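Side-chain contacts in 2-hydroxyhepta-2,4-diene-1, 7-dioateisomerase (Mycobacterium abscessus, PDB 3R6O), which probably isomerises 2-hydroxyhepta-2,4-diene-1,7-dioate as a magnesium-binding member of the FAH family: residues A[105-110]-A[266-271]; A[98-103]-A[183-188]; A[176-181]-A[227-232]; A[144-149]-A[153-158]; A[259-264]-A[280-285]. One frame throughout, in Å; residues are numbered along the deposited sequence.

In the fold
All five contacts reach the mixed sheet that holds strands 106-110, 155-165, 181-192, 226-228 and 279-281. Contacts 1 and 5 lie closest, with centres about 9 Å apart, because both pack helix 261-269 against neighbouring strands 106-110 and 279-281, beside the magnesium site. Contact 2 brings the loop before strand 106-110 to strand 181-192, and contact 3 ties the start of that strand to the turn after strand 226-228. Contact 4, about 31 Å from contact 3 between centres, joins this sheet to a second one. Contact 4 is nested within contacts 1 and 2, and contact 3 within contact 1, while contact 5 crosses contact 1, so sequence-distant segments interleave around one sheet.

Contact 1: residues A[105-110]-A[266-271]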
# COMPACT_ATOMS: atom_id res chain seq x y z
N GLN A 105 1.67 -3.66 -3.22
CA GLN A 105 0.51 -3.34 -2.42
C GLN A 105 -0.19 -4.62 -2.05
O GLN A 105 -0.09 -5.62 -2.78
CB GLN A 105 -0.46 -2.39 -3.12
CG GLN A 105 -1.16 -2.96 -4.35
CD GLN A 105 -1.83 -1.92 -5.22
OE1 GLN A 105 -2.41 -0.94 -4.70
NE2 GLN A 105 -1.77 -2.13 -6.55
N VAL A 106 -0.89 -4.57 -0.92
CA VAL A 106 -1.66 -5.71 -0.45
C VAL A 106 -3.11 -5.32 -0.25
O VAL A 106 -3.44 -4.50 0.61
CB VAL A 106 -1.08 -6.26 0.85
CG1 VAL A 106 -1.86 -7.53 1.31
CG2 VAL A 106 0.46 -6.51 0.64
N ILE A 107 -3.94 -5.87 -1.13
CA ILE A 107 -5.37 -5.62 -1.14
C ILE A 107 -6.04 -6.77 -0.41
O ILE A 107 -5.66 -7.93 -0.59
CB ILE A 107 -5.92 -5.57 -2.57
CG1 ILE A 107 -5.18 -4.53 -3.41
CG2 ILE A 107 -7.48 -5.29 -2.55
CD1 ILE A 107 -5.04 -3.23 -2.79
N ALA A 108 -7.02 -6.46 0.42
CA ALA A 108 -7.82 -7.49 1.11
C ALA A 108 -9.31 -7.21 0.92
O ALA A 108 -9.76 -6.04 1.06
CB ALA A 108 -7.50 -7.53 2.66
N LEU A 109 -10.07 -8.26 0.65
CA LEU A 109 -11.51 -8.13 0.49
C LEU A 109 -12.27 -8.50 1.76
O LEU A 109 -12.05 -9.58 2.34
CB LEU A 109 -11.96 -8.98 -0.69
CG LEU A 109 -12.31 -8.30 -1.98
CD1 LEU A 109 -11.08 -7.57 -2.59
CD2 LEU A 109 -12.92 -9.45 -2.91
N GLY A 110 -13.14 -7.60 2.20
CA GLY A 110 -14.16 -7.92 3.20
C GLY A 110 -15.46 -8.34 2.58
O GLY A 110 -15.80 -7.92 1.48
N GLU A 266 -11.17 -8.57 -11.72
CA GLU A 266 -11.97 -7.59 -12.43
C GLU A 266 -12.42 -6.43 -11.55
O GLU A 266 -12.23 -5.26 -11.93
CB GLU A 266 -13.20 -8.26 -13.05
CG GLU A 266 -14.11 -7.35 -13.84
CD GLU A 266 -15.34 -8.06 -14.36
OE1 GLU A 266 -15.96 -8.82 -13.61
OE2 GLU A 266 -15.63 -7.91 -15.55
N THR A 267 -13.05 -6.72 -10.42
CA THR A 267 -13.60 -5.66 -9.56
C THR A 267 -12.49 -4.84 -8.91
O THR A 267 -12.59 -3.60 -8.86
CB THR A 267 -14.55 -6.19 -8.43
OG1 THR A 267 -15.62 -6.91 -9.01
CG2 THR A 267 -15.17 -5.04 -7.67
N VAL A 268 -11.44 -5.49 -8.40
CA VAL A 268 -10.34 -4.74 -7.79
C VAL A 268 -9.65 -3.86 -8.84
O VAL A 268 -9.44 -2.65 -8.62
CB VAL A 268 -9.32 -5.65 -7.11
CG1 VAL A 268 -8.03 -4.85 -6.74
CG2 VAL A 268 -9.96 -6.33 -5.89
N SER A 269 -9.33 -4.44 -10.00
CA SER A 269 -8.61 -3.70 -11.02
C SER A 269 -9.49 -2.69 -11.75
O SER A 269 -9.01 -1.89 -12.53
CB SER A 269 -7.92 -4.62 -12.02
OG SER A 269 -8.83 -5.17 -12.96
N ALA A 270 -10.79 -2.74 -11.55
CA ALA A 270 -11.67 -1.69 -12.08
C ALA A 270 -11.37 -0.30 -11.48
O ALA A 270 -11.69 0.71 -12.09
CB ALA A 270 -13.15 -2.06 -11.89
N THR A 271 -10.79 -0.25 -10.28
CA THR A 271 -10.48 1.05 -9.65
C THR A 271 -9.03 1.22 -9.18
O THR A 271 -8.58 2.34 -8.92
CB THR A 271 -11.44 1.35 -8.46
OG1 THR A 271 -10.94 0.73 -7.27
CG2 THR A 271 -12.88 0.93 -8.80
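No flat group takes part where V268 meets I107 and L109, so there are no faces or edges to assign: the contact consists of branched aliphatic chains meeting methyl to methyl. V268 stands on helix 261-269 and sends its two methyls to different residues of strand 106-110. CG2 of V268 comes within 3.7 Å of CD1 of L109, the closer approach, and the two chains are inclined to each other. CG1 of V268 is 4.2 Å from CG2 of I107, a looser touch. The division follows from the first torsion of V268 (168°), which puts CG1 anti to the backbone N and CG2 anti to the carbonyl carbon. L109 reaches across with chi1 at -105°, well away from a staggered value, and its other methyl, CD2, packs 3.8 Å from CG2 of V264 one helical turn earlier. I107 and L109 are two apart on the strand and both point at the helix, whereas A108 points away and packs on L281. The CA atoms of I107 and V268 are 8.3 Å apart, a spacing bridged by side chains alone. I107 also packs on V131 and M133 of strand 130-134. This is helix-on-sheet packing in the FAH-family C-terminal domain, close to the metal site: the nearest atoms of the L109 side chain lie about 6 Å from the magnesium ion and about 6 Å from the side chain of E160.

Contact 2: residues A[98-103]-A[183-188]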
# COMPACT_ATOMS: atom_id res chain seq x y z
N ALA A 98 7.82 -15.50 3.84
CA ALA A 98 6.77 -15.01 2.98
C ALA A 98 7.22 -15.22 1.52
O ALA A 98 8.29 -14.77 1.14
CB ALA A 98 6.51 -13.52 3.27
N PRO A 99 6.43 -15.94 0.71
CA PRO A 99 6.89 -16.19 -0.67
C PRO A 99 7.10 -14.92 -1.53
O PRO A 99 8.03 -14.88 -2.36
CB PRO A 99 5.79 -17.09 -1.25
CG PRO A 99 5.16 -17.73 -0.03
CD PRO A 99 5.17 -16.67 1.00
N ILE A 100 6.24 -13.91 -1.33
CA ILE A 100 6.40 -12.58 -1.91
C ILE A 100 6.71 -11.61 -0.77
O ILE A 100 5.80 -11.14 -0.07
CB ILE A 100 5.15 -12.12 -2.67
CG1 ILE A 100 4.61 -13.20 -3.63
CG2 ILE A 100 5.41 -10.73 -3.38
CD1 ILE A 100 5.65 -13.69 -4.70
N PRO A 101 8.01 -11.34 -0.53
CA PRO A 101 8.31 -10.64 0.70
C PRO A 101 8.03 -9.14 0.63
O PRO A 101 7.84 -8.53 1.67
CB PRO A 101 9.79 -10.90 0.94
CG PRO A 101 10.28 -11.76 -0.15
CD PRO A 101 9.17 -12.02 -1.11
N GLU A 102 7.96 -8.57 -0.56
CA GLU A 102 7.86 -7.09 -0.71
C GLU A 102 6.90 -6.77 -1.84
O GLU A 102 7.32 -6.21 -2.86
CB GLU A 102 9.25 -6.49 -1.03
CG GLU A 102 10.21 -6.50 0.16
CD GLU A 102 11.39 -5.56 -0.05
OE1 GLU A 102 11.17 -4.42 -0.54
OE2 GLU A 102 12.54 -5.97 0.25
N PRO A 103 5.62 -7.17 -1.68
CA PRO A 103 4.62 -6.84 -2.68
C PRO A 103 4.43 -5.33 -2.74
O PRO A 103 4.56 -4.65 -1.69
CB PRO A 103 3.34 -7.50 -2.13
CG PRO A 103 3.50 -7.47 -0.68
CD PRO A 103 5.02 -7.62 -0.42
N GLY A 183 -0.07 -16.82 -9.47
CA GLY A 183 -0.43 -18.00 -8.69
C GLY A 183 -1.17 -17.66 -7.40
O GLY A 183 -1.79 -16.60 -7.30
N TYR A 184 -1.10 -18.57 -6.44
CA TYR A 184 -1.94 -18.51 -5.25
C TYR A 184 -1.13 -18.79 -3.99
O TYR A 184 -0.16 -19.56 -4.01
CB TYR A 184 -3.04 -19.57 -5.31
CG TYR A 184 -3.87 -19.71 -6.56
CD1 TYR A 184 -5.15 -19.16 -6.63
CD2 TYR A 184 -3.44 -20.47 -7.62
CE1 TYR A 184 -5.94 -19.33 -7.75
CE2 TYR A 184 -4.22 -20.67 -8.74
CZ TYR A 184 -5.48 -20.10 -8.81
OH TYR A 184 -6.25 -20.31 -9.93
N MET A 185 -1.55 -18.21 -2.87
CA MET A 185 -0.89 -18.45 -1.57
C MET A 185 -1.96 -18.49 -0.48
O MET A 185 -2.98 -17.78 -0.58
CB MET A 185 -0.00 -17.28 -1.14
CG MET A 185 1.00 -16.84 -2.09
SD MET A 185 2.13 -15.82 -1.17
CE MET A 185 1.28 -14.25 -1.09
N LEU A 186 -1.69 -19.27 0.56
CA LEU A 186 -2.51 -19.21 1.76
C LEU A 186 -2.16 -17.89 2.46
O LEU A 186 -1.03 -17.42 2.37
CB LEU A 186 -2.21 -20.42 2.66
CG LEU A 186 -3.22 -20.87 3.71
CD1 LEU A 186 -4.59 -21.01 3.10
CD2 LEU A 186 -2.74 -22.21 4.38
N ALA A 187 -3.14 -17.27 3.11
CA ALA A 187 -2.88 -16.03 3.81
C ALA A 187 -3.79 -15.88 5.03
O ALA A 187 -4.76 -16.64 5.18
CB ALA A 187 -3.03 -14.81 2.86
N ASN A 188 -3.47 -14.91 5.88
CA ASN A 188 -4.43 -14.48 6.98
C ASN A 188 -4.59 -12.96 7.03
O ASN A 188 -3.60 -12.24 7.07
CB ASN A 188 -3.94 -15.01 8.32
CG ASN A 188 -5.10 -15.18 9.33
OD1 ASN A 188 -5.69 -14.21 9.76
ND2 ASN A 188 -5.45 -16.43 9.62
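P99 and M185 face each other across an 8.2 Å gap between CA atoms, the first in a loop and the second on a strand, as its extended phi/psi of -142/150° attests. The strand is 181-192, an inner member of the large mixed sheet of this FAH-family protein, and the loop is the connection that leads into strand 106-110 of the same sheet; the contact therefore lays a loop over one face of the sheet. M185 spans the gap. Its chain leaves the backbone with CG anti to the carbonyl carbon, runs on almost straight to the sulfur, and then bends at chi3 (-81°), which turns the terminal methyl away from the proline and toward I100. The sulfur approaches the pyrrolidine ring from one face, displaced toward the three methylene carbons: SD of M185 is 3.8 Å from both CG and CD of P99 and 3.9 Å from its CB, but 4.7 Å from its ring nitrogen. The side chains of P99 and M185 cross at a slant. The contact is apolar in character, with all three touching residues buried. Neighbouring parts of the fold enclose the same group: V164 of strand 155-165 touches both M185 and I100, I279 of strand 279-281 packs on M185, and T222 meets P99. I100 makes the looser of the two approaches, its chain touching only near the middle: CG1 of I100 lies 4.3 Å from CE of M185, the methyl at the end of the bent chain.

Contact 3: residues A[176-181]-A[227-232]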
# COMPACT_ATOMS: atom_id res chain seq x y z
N GLN A 176 -9.94 -12.46 -19.03
CA GLN A 176 -8.49 -12.26 -19.06
C GLN A 176 -7.84 -12.22 -17.68
O GLN A 176 -6.63 -12.22 -17.60
CB GLN A 176 -8.15 -10.94 -19.76
CG GLN A 176 -8.82 -10.64 -21.11
CD GLN A 176 -8.32 -11.51 -22.24
OE1 GLN A 176 -8.19 -12.70 -22.08
NE2 GLN A 176 -8.04 -10.90 -23.40
N ALA A 177 -8.62 -12.21 -16.60
CA ALA A 177 -8.07 -12.19 -15.24
C ALA A 177 -6.97 -13.26 -15.01
O ALA A 177 -5.96 -12.98 -14.39
CB ALA A 177 -9.17 -12.39 -14.24
N ILE A 178 -7.20 -14.47 -15.50
CA ILE A 178 -6.27 -15.61 -15.30
C ILE A 178 -4.86 -15.32 -15.87
O ILE A 178 -3.84 -15.74 -15.28
CB ILE A 178 -6.85 -16.96 -15.88
CG1 ILE A 178 -5.94 -18.15 -15.57
CG2 ILE A 178 -7.07 -16.86 -17.42
CD1 ILE A 178 -5.66 -18.38 -14.10
N LYS A 179 -4.82 -14.58 -16.98
CA LYS A 179 -3.56 -14.17 -17.63
C LYS A 179 -2.70 -13.22 -16.78
O LYS A 179 -1.50 -13.08 -17.06
CB LYS A 179 -3.84 -13.52 -18.99
N HIS A 180 -3.31 -12.58 -15.78
CA HIS A 180 -2.64 -11.66 -14.86
C HIS A 180 -2.29 -12.25 -13.50
O HIS A 180 -1.76 -11.53 -12.64
CB HIS A 180 -3.49 -10.39 -14.65
CG HIS A 180 -3.66 -9.58 -15.89
ND1 HIS A 180 -2.87 -8.50 -16.19
CD2 HIS A 180 -4.53 -9.72 -16.93
CE1 HIS A 180 -3.25 -8.00 -17.35
NE2 HIS A 180 -4.26 -8.72 -17.81
N VAL A 181 -2.64 -13.52 -13.25
CA VAL A 181 -2.34 -14.13 -11.96
C VAL A 181 -1.17 -15.11 -12.11
O VAL A 181 -1.22 -16.07 -12.86
CB VAL A 181 -3.61 -14.80 -11.33
CG1 VAL A 181 -3.24 -15.65 -10.16
CG2 VAL A 181 -4.65 -13.70 -10.92
N PHE A 227 1.70 -21.21 -5.20
CA PHE A 227 1.26 -22.33 -6.04
C PHE A 227 0.96 -21.72 -7.39
O PHE A 227 -0.00 -20.94 -7.52
CB PHE A 227 0.02 -22.97 -5.40
CG PHE A 227 -0.60 -24.08 -6.20
CD1 PHE A 227 -0.07 -25.36 -6.18
CD2 PHE A 227 -1.75 -23.86 -6.94
CE1 PHE A 227 -0.65 -26.39 -6.91
CE2 PHE A 227 -2.34 -24.89 -7.66
CZ PHE A 227 -1.80 -26.14 -7.65
N THR A 228 1.81 -21.97 -8.37
CA THR A 228 1.68 -21.26 -9.65
C THR A 228 0.53 -21.77 -10.52
O THR A 228 0.04 -22.89 -10.38
CB THR A 228 2.97 -21.28 -10.48
OG1 THR A 228 3.20 -22.62 -10.93
CG2 THR A 228 4.15 -20.75 -9.64
N THR A 229 0.12 -20.89 -11.43
CA THR A 229 -0.98 -21.20 -12.36
C THR A 229 -0.55 -22.15 -13.44
O THR A 229 -1.38 -22.90 -14.00
CB THR A 229 -1.55 -19.90 -12.95
OG1 THR A 229 -0.47 -19.10 -13.47
CG2 THR A 229 -2.22 -19.10 -11.87
N GLY A 230 0.74 -22.17 -13.75
CA GLY A 230 1.25 -23.05 -14.78
C GLY A 230 0.46 -22.91 -16.08
O GLY A 230 0.33 -21.79 -16.60
N SER A 231 -0.08 -24.04 -16.53
CA SER A 231 -0.82 -24.17 -17.79
C SER A 231 -2.35 -24.01 -17.66
O SER A 231 -3.07 -24.21 -18.65
CB SER A 231 -0.51 -25.53 -18.43
OG SER A 231 0.54 -25.43 -19.38
N ASP A 232 -2.84 -23.62 -16.48
CA ASP A 232 -4.29 -23.55 -16.24
C ASP A 232 -4.95 -22.49 -17.15
O ASP A 232 -4.42 -21.41 -17.32
CB ASP A 232 -4.60 -23.16 -14.78
CG ASP A 232 -4.10 -24.16 -13.74
OD1 ASP A 232 -3.52 -25.21 -14.08
OD2 ASP A 232 -4.29 -23.86 -12.54
O HOH W 1 -1.65 -17.51 -15.66
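T229 meets V181 and I178 by virtue of a chi1 of 51°, which sets CG2 anti to its own carbonyl carbon and OG1 between the backbone N and that carbon; both branches thereby reach the other segment. I178 answers with CG1 anti to its backbone N (chi1 -175°), carrying its ethyl arm toward residues 229 and 232. Residues 229-232 form a type II' beta turn, closed by a bond from D232 N to T229 O (3.0 Å), with G230 supplying the positive phi of 51° that this turn uses. It follows strand 226-228 and lies against a short 3-10 segment, 178-180, that leads into strand 181-192. The two strands are sheet neighbours, and T229 bonds through its backbone to A182. CG2 of T229 packs 4.0 Å from CG1 of V181, the two chains crossing at about a right angle, and 4.2 Å from CD1 of I178, past which it runs in the opposite direction. CG1 of I178 also rests 4.0 Å from the carbonyl O of D232. Behind this cluster V181 and A177 pack on V265 of helix 261-269. The hydroxyl of T229 has a weak hydrogen bond to A182 O, and a single water joins the two segments: it donates to I178 O at 2.8 Å and lies 3.0 Å from T229 OG1.

Contact 4: residues A[144-149]-A[153-158]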
# COMPACT_ATOMS: atom_id res chain seq x y z
N ASP A 144 5.74 -17.76 11.29
CA ASP A 144 6.11 -16.63 12.09
C ASP A 144 5.01 -16.27 13.08
O ASP A 144 3.82 -16.36 12.76
CB ASP A 144 6.40 -15.43 11.19
CG ASP A 144 7.64 -15.62 10.33
OD1 ASP A 144 8.44 -16.55 10.59
OD2 ASP A 144 7.83 -14.80 9.41
N ALA A 145 5.42 -15.78 14.24
CA ALA A 145 4.47 -15.39 15.25
C ALA A 145 3.62 -14.22 14.77
O ALA A 145 4.10 -13.32 14.06
CB ALA A 145 5.15 -15.02 16.53
N VAL A 146 2.36 -14.26 15.16
CA VAL A 146 1.49 -13.08 15.16
C VAL A 146 1.63 -12.39 16.50
O VAL A 146 1.52 -13.03 17.54
CB VAL A 146 0.01 -13.48 14.96
CG1 VAL A 146 -0.93 -12.24 15.18
CG2 VAL A 146 -0.14 -14.06 13.55
N ILE A 147 1.86 -11.08 16.46
CA ILE A 147 2.20 -10.34 17.65
C ILE A 147 1.08 -9.38 17.86
O ILE A 147 0.87 -8.49 17.05
CB ILE A 147 3.50 -9.55 17.47
CG1 ILE A 147 4.72 -10.49 17.20
CG2 ILE A 147 3.73 -8.66 18.67
CD1 ILE A 147 5.06 -11.40 18.32
N ALA A 148 0.34 -9.58 18.95
CA ALA A 148 -0.78 -8.71 19.28
C ALA A 148 -0.25 -7.45 19.95
O ALA A 148 0.36 -7.54 21.04
CB ALA A 148 -1.75 -9.42 20.18
N PRO A 149 -0.51 -6.29 19.34
CA PRO A 149 0.08 -5.09 19.88
C PRO A 149 -0.48 -4.76 21.25
O PRO A 149 -1.58 -5.20 21.59
CB PRO A 149 -0.31 -4.02 18.86
CG PRO A 149 -1.53 -4.54 18.20
CD PRO A 149 -1.45 -6.00 18.24
N HIS A 153 -6.94 -5.59 22.47
CA HIS A 153 -7.46 -6.69 23.28
C HIS A 153 -8.53 -7.46 22.47
O HIS A 153 -9.35 -8.17 23.04
CB HIS A 153 -8.10 -6.10 24.54
CG HIS A 153 -7.11 -5.54 25.52
ND1 HIS A 153 -6.44 -4.34 25.31
CD2 HIS A 153 -6.73 -5.97 26.75
CE1 HIS A 153 -5.66 -4.09 26.35
NE2 HIS A 153 -5.83 -5.05 27.24
N ALA A 154 -8.49 -7.33 21.15
CA ALA A 154 -9.48 -8.00 20.30
C ALA A 154 -8.87 -8.34 18.97
O ALA A 154 -9.32 -7.84 17.94
CB ALA A 154 -10.72 -7.11 20.12
N LEU A 155 -7.85 -9.19 18.99
CA LEU A 155 -7.14 -9.60 17.79
C LEU A 155 -7.81 -10.79 17.13
O LEU A 155 -7.95 -11.87 17.75
CB LEU A 155 -5.68 -9.95 18.11
CG LEU A 155 -4.76 -10.09 16.88
CD1 LEU A 155 -4.62 -8.75 16.20
CD2 LEU A 155 -3.40 -10.67 17.30
N ASP A 156 -8.24 -10.59 15.88
CA ASP A 156 -8.94 -11.63 15.15
C ASP A 156 -8.10 -12.24 14.01
O ASP A 156 -7.19 -11.60 13.47
CB ASP A 156 -10.26 -11.08 14.60
CG ASP A 156 -11.39 -12.08 14.70
OD1 ASP A 156 -11.11 -13.26 14.96
OD2 ASP A 156 -12.57 -11.66 14.51
N TYR A 157 -8.47 -13.46 13.65
CA TYR A 157 -7.93 -14.25 12.55
C TYR A 157 -8.94 -14.33 11.39
O TYR A 157 -10.15 -14.29 11.60
CB TYR A 157 -7.58 -15.68 13.05
CG TYR A 157 -8.78 -16.31 13.73
CD1 TYR A 157 -9.73 -17.02 12.99
CD2 TYR A 157 -9.03 -16.09 15.09
CE1 TYR A 157 -10.89 -17.55 13.61
CE2 TYR A 157 -10.18 -16.61 15.73
CZ TYR A 157 -11.12 -17.33 14.98
OH TYR A 157 -12.26 -17.87 15.60
N GLU A 158 -8.41 -14.43 10.17
CA GLU A 158 -9.22 -14.53 8.97
C GLU A 158 -8.43 -15.28 7.91
O GLU A 158 -7.64 -14.65 7.22
CB GLU A 158 -9.53 -13.16 8.43
CG GLU A 158 -10.20 -12.23 9.39
CD GLU A 158 -10.58 -10.92 8.73
OE1 GLU A 158 -9.75 -10.28 8.12
OE2 GLU A 158 -11.75 -10.51 8.83
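L155 fits one methyl against two residues of strand 146-148: its CD2 is 3.5 Å from CB of A148 and 3.6 Å from CG1 of V146. In the leucine, chi1 (-167°) sends CG toward the other segment and chi2 (66°) turns CD2 to it; the chain slants against V146. A148 and V146 both point at L155, while I147 between them points away and packs on H319. I190 of strand 181-192 closes the same cluster, touching both V146 and L155, with A192 and F219 also on L155. Farther out, the adjoining backbone is held by D156. Its OD1 accepts from Y157 N at 3.0 Å on the anti side, 32° out of the carboxylate plane, in a bent bond, and also from G289 N. Its OD2 forms a salt bridge with R193, which pairs with E158 too; E158 is a magnesium ligand seen for this protein, though no metal sits on it in this chain. The contact joins two sheets: strand 146-148 is an outer member of the sheet with 312-320, whereas 155-165 runs between 181-192 and 279-281 in the larger one.

Contact 5: residues A[259-264]-A[280-285]; sequences LGFAEV and ILTGTP
V264 and F261 on the helix meet I280 on strand 279-281 and T282 just past its end through apolar packing first. CG1 of V264 is 3.8 Å from CG2 of I280 and 3.9 Å from CG2 of T282, both partners lying on one side of it. Its first torsion (169°) turns CG1 anti to the backbone N, aimed at both. The methyl of T282 also lies 4.0 Å from CD1 of F261, with the two side chains crossing at about a right angle. Here helix 261-269 lies against the sheet of the FAH-family C-terminal domain, where strand 279-281 runs into a loop at the metal site: G283 N donates to E160, a magnesium ligand. Among polar groups, T282 OG1 stands 3.9 Å from CE1 of F261, approaching the ring obliquely, but its hydrogen bond is made with I161 O. G260 occupies the N-cap, and E263 OE1 takes its N-H at 3.1 Å (152°), from above the carboxylate plane: one bond of a capping box, which G260, lacking a side chain, cannot complete. V264 N donates to G260 O at 2.8 Å. Of aromatic contacts, F261 meets Y184 edge-to-face.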
# COMPACT_ATOMS: atom_id res chain seq x y z
N LEU A 259 -17.83 -13.14 -4.98
CA LEU A 259 -17.07 -12.88 -6.18
C LEU A 259 -15.97 -13.92 -6.33
O LEU A 259 -15.03 -13.96 -5.53
CB LEU A 259 -16.45 -11.50 -6.08
CG LEU A 259 -17.41 -10.32 -6.05
CD1 LEU A 259 -16.57 -9.04 -6.13
CD2 LEU A 259 -18.39 -10.39 -7.23
N GLY A 260 -16.05 -14.72 -7.39
CA GLY A 260 -14.96 -15.67 -7.71
C GLY A 260 -13.66 -14.99 -8.06
O GLY A 260 -13.62 -13.76 -8.30
N PHE A 261 -12.58 -15.78 -8.11
CA PHE A 261 -11.22 -15.25 -8.43
C PHE A 261 -11.17 -14.28 -9.62
O PHE A 261 -10.57 -13.19 -9.53
CB PHE A 261 -10.22 -16.39 -8.68
CG PHE A 261 -9.82 -17.14 -7.45
CD1 PHE A 261 -9.09 -16.50 -6.41
CD2 PHE A 261 -10.15 -18.48 -7.30
CE1 PHE A 261 -8.72 -17.22 -5.27
CE2 PHE A 261 -9.78 -19.20 -6.17
CZ PHE A 261 -9.06 -18.57 -5.15
N ALA A 262 -11.80 -14.66 -10.73
CA ALA A 262 -11.77 -13.82 -11.91
C ALA A 262 -12.49 -12.49 -11.66
O ALA A 262 -11.99 -11.43 -12.00
CB ALA A 262 -12.35 -14.60 -13.15
N GLU A 263 -13.64 -12.55 -11.01
CA GLU A 263 -14.42 -11.37 -10.70
C GLU A 263 -13.76 -10.47 -9.66
O GLU A 263 -13.95 -9.25 -9.70
CB GLU A 263 -15.80 -11.77 -10.19
CG GLU A 263 -16.68 -12.44 -11.18
CD GLU A 263 -17.94 -13.00 -10.51
OE1 GLU A 263 -17.87 -14.04 -9.78
OE2 GLU A 263 -19.01 -12.38 -10.74
N VAL A 264 -13.04 -11.08 -8.72
CA VAL A 264 -12.16 -10.35 -7.78
C VAL A 264 -11.14 -9.49 -8.53
O VAL A 264 -11.07 -8.28 -8.33
CB VAL A 264 -11.49 -11.31 -6.79
CG1 VAL A 264 -10.36 -10.63 -5.98
CG2 VAL A 264 -12.55 -11.85 -5.78
N ILE A 280 -3.60 -10.00 -3.67
CA ILE A 280 -5.01 -9.80 -3.27
C ILE A 280 -5.49 -10.96 -2.37
O ILE A 280 -5.48 -12.11 -2.81
CB ILE A 280 -5.96 -9.65 -4.51
CG1 ILE A 280 -5.49 -8.54 -5.47
CG2 ILE A 280 -7.37 -9.29 -4.04
CD1 ILE A 280 -6.21 -8.61 -6.88
N LEU A 281 -5.88 -10.65 -1.13
CA LEU A 281 -6.55 -11.60 -0.26
C LEU A 281 -8.04 -11.59 -0.62
O LEU A 281 -8.69 -10.52 -0.62
CB LEU A 281 -6.37 -11.24 1.22
CG LEU A 281 -5.07 -11.68 1.91
CD1 LEU A 281 -3.96 -11.04 1.23
CD2 LEU A 281 -5.14 -11.30 3.45
N THR A 282 -8.58 -12.76 -0.91
CA THR A 282 -9.88 -12.82 -1.58
C THR A 282 -11.07 -13.00 -0.64
O THR A 282 -12.16 -13.24 -1.11
CB THR A 282 -9.92 -13.89 -2.67
OG1 THR A 282 -9.67 -15.19 -2.11
CG2 THR A 282 -8.88 -13.54 -3.76
N GLY A 283 -10.86 -12.87 0.67
CA GLY A 283 -11.97 -12.98 1.62
C GLY A 283 -11.84 -14.17 2.56
O GLY A 283 -11.15 -15.11 2.27
N THR A 284 -12.52 -14.08 3.70
CA THR A 284 -12.58 -15.13 4.70
C THR A 284 -14.01 -15.62 4.97
O THR A 284 -14.98 -14.84 4.88
CB THR A 284 -11.94 -14.61 6.02
OG1 THR A 284 -11.61 -15.70 6.86
CG2 THR A 284 -12.84 -13.60 6.75
N PRO A 285 -14.18 -16.92 5.25
CA PRO A 285 -15.53 -17.37 5.61
C PRO A 285 -15.89 -17.03 7.07
O PRO A 285 -15.16 -16.30 7.70
CB PRO A 285 -15.45 -18.88 5.42
CG PRO A 285 -14.03 -19.20 5.66
CD PRO A 285 -13.24 -18.05 5.13